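PDB 5H3G: acyl-CoA-binding domain-containing protein 1, which binds medium- and long-chain acyl-CoA esters with high affinity and, in vitro, phosphatidic acid and phosphatidylcholine. Local coordinates for residues 15-20 / 80-85. Residues are numbered along the deposited sequence; the frame is centred on the assembly and turned at random.
Sequences EKAKTL and TKVKQL
L20 lays both of its methyl branches against L85 of helix 71-92: CD2 stands 4.0 Å and CD1 4.1 Å from L85 CB, the two side chains crossing at about a right angle. With its CG anti to the carbonyl carbon (chi1 -67°), L20 also brings CD2 to 3.7 Å from the carbonyl O of L85, so the leucine rests partly on helix backbone. One helical turn earlier, V82 turns CG1 anti to its backbone N (chi1 171°) and sets this methyl 4.1 Å from A17 CB. These two pairs join the A17-L20 region at the C-terminal part of helix 4-17 to helix 71-92, within the all-helical acyl-CoA-binding fold. A17 to L20 form a type I turn, and both its end residues touch helix 71-92. T19 OG1 donates a 2.7 Å bond in the carbonyl plane to K16 O, which also accepts T19 N, so two donors from one residue grip this oxygen. L86 of helix 71-92 widens the apolar patch against L20, and V82 touches L32 of helix 26-41. A17 also meets Y78, which, like K18, probably binds acyl-CoA. No hydrogen bond links the segments; methyls meeting aliphatic carbons and backbone make a small, apolar, non-directional contact.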
loop_
_atom_site.group_PDB
_atom_site.type_symbol
_atom_site.label_atom_id
_atom_site.label_comp_id
_atom_site.label_asym_id
_atom_site.label_seq_id
_atom_site.Cartn_x
_atom_site.Cartn_y
_atom_site.Cartn_z
ATOM N N GLU A 15 -3.623 -4.785 9.392
ATOM C CA GLU A 15 -4.886 -4.862 10.122
ATOM C C GLU A 15 -5.343 -3.484 10.582
ATOM O O GLU A 15 -6.529 -3.151 10.484
ATOM C CB GLU A 15 -4.745 -5.815 11.309
ATOM C CG GLU A 15 -4.596 -7.270 10.877
ATOM C CD GLU A 15 -4.176 -8.202 12.000
ATOM O OE1 GLU A 15 -4.103 -7.748 13.160
ATOM O OE2 GLU A 15 -3.914 -9.392 11.715
ATOM N N LYS A 16 -4.416 -2.660 11.069
ATOM C CA LYS A 16 -4.802 -1.337 11.546
ATOM C C LYS A 16 -5.248 -0.438 10.399
ATOM O O LYS A 16 -6.026 0.501 10.617
ATOM C CB LYS A 16 -3.640 -0.698 12.306
ATOM C CG LYS A 16 -3.319 -1.355 13.637
ATOM C CD LYS A 16 -2.117 -0.663 14.255
ATOM C CE LYS A 16 -1.885 -1.109 15.682
ATOM N NZ LYS A 16 -0.958 -0.168 16.381
ATOM N N ALA A 17 -4.778 -0.717 9.174
ATOM C CA ALA A 17 -5.181 0.092 8.029
ATOM C C ALA A 17 -6.689 0.049 7.820
ATOM O O ALA A 17 -7.271 1.010 7.297
ATOM C CB ALA A 17 -4.453 -0.369 6.761
ATOM N N LYS A 18 -7.338 -1.039 8.244
ATOM C CA LYS A 18 -8.787 -1.168 8.116
ATOM C C LYS A 18 -9.532 -0.089 8.888
ATOM O O LYS A 18 -10.702 0.194 8.582
ATOM C CB LYS A 18 -9.254 -2.536 8.625
ATOM C CG LYS A 18 -8.587 -3.753 8.009
ATOM C CD LYS A 18 -9.131 -5.024 8.672
ATOM C CE LYS A 18 -8.377 -6.264 8.246
ATOM N NZ LYS A 18 -8.980 -7.483 8.864
ATOM N N THR A 19 -8.901 0.493 9.913
ATOM C CA THR A 19 -9.545 1.510 10.738
ATOM C C THR A 19 -9.469 2.901 10.132
ATOM O O THR A 19 -10.064 3.830 10.684
ATOM C CB THR A 19 -8.937 1.553 12.144
ATOM O OG1 THR A 19 -7.615 2.114 12.086
ATOM C CG2 THR A 19 -8.878 0.153 12.736
ATOM N N LEU A 20 -8.760 3.074 9.026
ATOM C CA LEU A 20 -8.755 4.376 8.391
ATOM C C LEU A 20 -10.163 4.702 7.891
ATOM O O LEU A 20 -10.913 3.804 7.490
ATOM C CB LEU A 20 -7.754 4.401 7.238
ATOM C CG LEU A 20 -6.291 4.277 7.661
ATOM C CD1 LEU A 20 -5.414 4.064 6.432
ATOM C CD2 LEU A 20 -5.865 5.533 8.442
ATOM N N THR A 80 5.312 2.564 7.039
ATOM C CA THR A 80 5.490 3.992 7.299
ATOM C C THR A 80 4.336 4.804 6.727
ATOM O O THR A 80 3.889 5.773 7.353
ATOM C CB THR A 80 6.836 4.503 6.765
ATOM O OG1 THR A 80 6.902 4.421 5.331
ATOM C CG2 THR A 80 7.977 3.712 7.372
ATOM N N LYS A 81 3.817 4.419 5.559
ATOM C CA LYS A 81 2.687 5.159 4.994
ATOM C C LYS A 81 1.426 4.975 5.829
ATOM O O LYS A 81 0.682 5.940 6.057
ATOM C CB LYS A 81 2.427 4.713 3.551
ATOM C CG LYS A 81 3.553 5.073 2.583
ATOM C CD LYS A 81 3.699 6.579 2.444
ATOM C CE LYS A 81 4.821 6.939 1.488
ATOM N NZ LYS A 81 4.799 6.078 0.281
ATOM N N VAL A 82 1.164 3.747 6.285
ATOM C CA VAL A 82 -0.014 3.496 7.120
ATOM C C VAL A 82 0.101 4.251 8.434
ATOM O O VAL A 82 -0.858 4.892 8.876
ATOM C CB VAL A 82 -0.221 1.989 7.356
ATOM C CG1 VAL A 82 -1.305 1.774 8.404
ATOM C CG2 VAL A 82 -0.629 1.306 6.064
ATOM N N LYS A 83 1.284 4.220 9.058
ATOM C CA LYS A 83 1.505 4.943 10.305
ATOM C C LYS A 83 1.194 6.425 10.145
ATOM O O LYS A 83 0.522 7.034 10.984
ATOM C CB LYS A 83 2.951 4.750 10.759
ATOM C CG LYS A 83 3.321 5.558 11.958
ATOM C CD LYS A 83 2.404 5.223 13.115
ATOM C CE LYS A 83 2.925 5.844 14.393
ATOM N NZ LYS A 83 2.010 5.582 15.536
ATOM N N GLN A 84 1.694 7.025 9.061
ATOM C CA GLN A 84 1.430 8.438 8.809
ATOM C C GLN A 84 -0.066 8.694 8.662
ATOM O O GLN A 84 -0.614 9.626 9.265
ATOM C CB GLN A 84 2.183 8.891 7.563
ATOM C CG GLN A 84 1.973 10.350 7.234
ATOM C CD GLN A 84 2.694 10.762 5.970
ATOM O OE1 GLN A 84 3.165 9.914 5.203
ATOM N NE2 GLN A 84 2.783 12.065 5.742
ATOM N N LEU A 85 -0.747 7.860 7.875
ATOM C CA LEU A 85 -2.183 8.038 7.679
ATOM C C LEU A 85 -2.957 7.854 8.981
ATOM O O LEU A 85 -3.937 8.568 9.235
ATOM C CB LEU A 85 -2.680 7.056 6.611
ATOM C CG LEU A 85 -2.301 7.493 5.196
ATOM C CD1 LEU A 85 -2.422 6.338 4.240
ATOM C CD2 LEU A 85 -3.186 8.636 4.738
#